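Local coordinates for protein Non-reducing end alpha-L-arabinofuranosidase BoGH43B (Bacteroides ovatus, PDB 5JOZ) that removes terminal non-reducing alpha-L-arabinofuranose residues from xyloglucan branches, converting S units to X units during xyloglucan degradation, at residues Asn122-Pro127 / Phe138-Asn143. Sequence-based numbering, arbitrary orientation.
Sequences NWYVDP and FLSPDN
Y124 lays its ring obliquely against the end of strand 135-141 and D142, just beyond it, an example of a loop joined to a strand by packing and one bridging water. Y124 CD2 lies 3.4 Å from S140 OG, while CD1 of the same ring approaches P141 O and CE1 runs on to D142 CA. With CG beside the backbone N and anti to the carbonyl carbon (chi1 -64°), the ring reaches this strand end. Replacing Y124 by an alanine would probably leave a gap beside S140 OG, P141 O and D142 CA.

Apolar pairs extend the contact: V125 CG1 meets P141 CG at 4.0 Å, the two side chains crossing nearly at right angles, and P127 CB rests 3.7 Å from F138 CE2. The F138 ring also stacks edge-to-face with F159. In the five-bladed beta-propeller of family 43, the 122-127 loop links the outer strand of one blade to the next, whose second strand is 135-141. This loop carries D126, thought to tune the proton donor E176 and orient it; its OD2 accepts a bond from G177 N.

Polar links are sparse. Within 138-143, S140 OG donates to P141 O from above the carbonyl plane (3.2 Å); across the contact a water alone bridges, accepting from V125 N and donating to that same oxygen.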
# COMPACT_ATOMS: atom_id res chain seq x y z
N ASN A 122 11.12 -4.99 -20.15
CA ASN A 122 12.26 -4.44 -19.41
C ASN A 122 11.99 -4.47 -17.90
O ASN A 122 10.86 -4.76 -17.47
CB ASN A 122 12.65 -3.03 -19.91
CG ASN A 122 11.52 -2.01 -19.78
OD1 ASN A 122 11.15 -1.60 -18.68
ND2 ASN A 122 11.02 -1.55 -20.91
N TRP A 123 13.02 -4.16 -17.12
CA TRP A 123 12.95 -4.22 -15.66
C TRP A 123 13.10 -2.83 -15.01
O TRP A 123 13.55 -2.72 -13.86
CB TRP A 123 14.03 -5.19 -15.17
CG TRP A 123 13.75 -6.61 -15.56
CD1 TRP A 123 14.08 -7.22 -16.73
CD2 TRP A 123 13.06 -7.60 -14.78
NE1 TRP A 123 13.65 -8.52 -16.73
CE2 TRP A 123 13.02 -8.78 -15.54
CE3 TRP A 123 12.47 -7.59 -13.50
CZ2 TRP A 123 12.41 -9.96 -15.08
CZ3 TRP A 123 11.87 -8.76 -13.04
CH2 TRP A 123 11.85 -9.93 -13.82
N TYR A 124 12.72 -1.77 -15.72
CA TYR A 124 12.86 -0.42 -15.16
C TYR A 124 11.85 -0.19 -14.04
O TYR A 124 10.69 -0.61 -14.12
CB TYR A 124 12.74 0.64 -16.25
CG TYR A 124 13.84 0.58 -17.31
CD1 TYR A 124 15.19 0.60 -16.94
CD2 TYR A 124 13.54 0.52 -18.67
CE1 TYR A 124 16.20 0.55 -17.90
CE2 TYR A 124 14.54 0.47 -19.63
CZ TYR A 124 15.87 0.49 -19.25
OH TYR A 124 16.86 0.44 -20.20
N VAL A 125 12.31 0.44 -12.97
CA VAL A 125 11.45 0.83 -11.86
C VAL A 125 10.69 2.09 -12.26
O VAL A 125 11.17 2.86 -13.10
CB VAL A 125 12.28 1.03 -10.55
CG1 VAL A 125 13.06 2.35 -10.55
CG2 VAL A 125 11.39 0.92 -9.32
N ASP A 126 9.51 2.29 -11.68
CA ASP A 126 8.73 3.51 -11.86
C ASP A 126 8.42 3.85 -13.32
O ASP A 126 8.61 4.99 -13.75
CB ASP A 126 9.45 4.69 -11.17
CG ASP A 126 9.64 4.49 -9.68
OD1 ASP A 126 9.07 3.51 -9.14
OD2 ASP A 126 10.33 5.31 -9.05
N PRO A 127 7.92 2.87 -14.08
CA PRO A 127 7.52 3.20 -15.44
C PRO A 127 6.30 4.11 -15.40
O PRO A 127 5.40 3.87 -14.61
CB PRO A 127 7.14 1.84 -16.03
CG PRO A 127 6.69 1.04 -14.85
CD PRO A 127 7.59 1.48 -13.73
N PHE A 138 6.08 6.47 -22.93
CA PHE A 138 6.59 5.64 -21.84
C PHE A 138 7.82 6.37 -21.36
O PHE A 138 8.74 6.60 -22.14
CB PHE A 138 6.96 4.23 -22.35
CG PHE A 138 7.64 3.34 -21.32
CD1 PHE A 138 9.01 3.46 -21.03
CD2 PHE A 138 6.92 2.34 -20.66
CE1 PHE A 138 9.63 2.63 -20.10
CE2 PHE A 138 7.54 1.50 -19.72
CZ PHE A 138 8.89 1.65 -19.44
N LEU A 139 7.83 6.74 -20.08
CA LEU A 139 8.96 7.38 -19.45
C LEU A 139 9.37 6.50 -18.26
O LEU A 139 8.52 6.05 -17.49
CB LEU A 139 8.55 8.79 -19.02
CG LEU A 139 9.55 9.67 -18.26
CD1 LEU A 139 10.74 10.04 -19.12
CD2 LEU A 139 8.86 10.92 -17.75
N SER A 140 10.67 6.23 -18.15
CA SER A 140 11.20 5.54 -16.99
C SER A 140 12.62 6.00 -16.70
O SER A 140 13.29 6.50 -17.61
CB SER A 140 11.21 4.04 -17.23
OG SER A 140 12.31 3.67 -18.06
N PRO A 141 13.09 5.84 -15.45
CA PRO A 141 14.52 5.95 -15.17
C PRO A 141 15.25 4.72 -15.66
O PRO A 141 14.62 3.69 -15.87
CB PRO A 141 14.58 6.03 -13.64
CG PRO A 141 13.36 5.34 -13.16
CD PRO A 141 12.32 5.55 -14.23
N ASP A 142 16.57 4.83 -15.83
CA ASP A 142 17.39 3.73 -16.36
C ASP A 142 18.30 3.07 -15.32
O ASP A 142 19.19 2.29 -15.69
CB ASP A 142 18.16 4.18 -17.62
CG ASP A 142 19.42 4.99 -17.32
OD1 ASP A 142 19.54 5.61 -16.24
OD2 ASP A 142 20.31 5.02 -18.20
N ASN A 143 18.09 3.36 -14.04
CA ASN A 143 18.94 2.85 -12.94
C ASN A 143 20.40 3.29 -13.08
O ASN A 143 21.31 2.63 -12.55
CB ASN A 143 18.83 1.32 -12.83
O HOH W 1 14.85 1.96 -13.53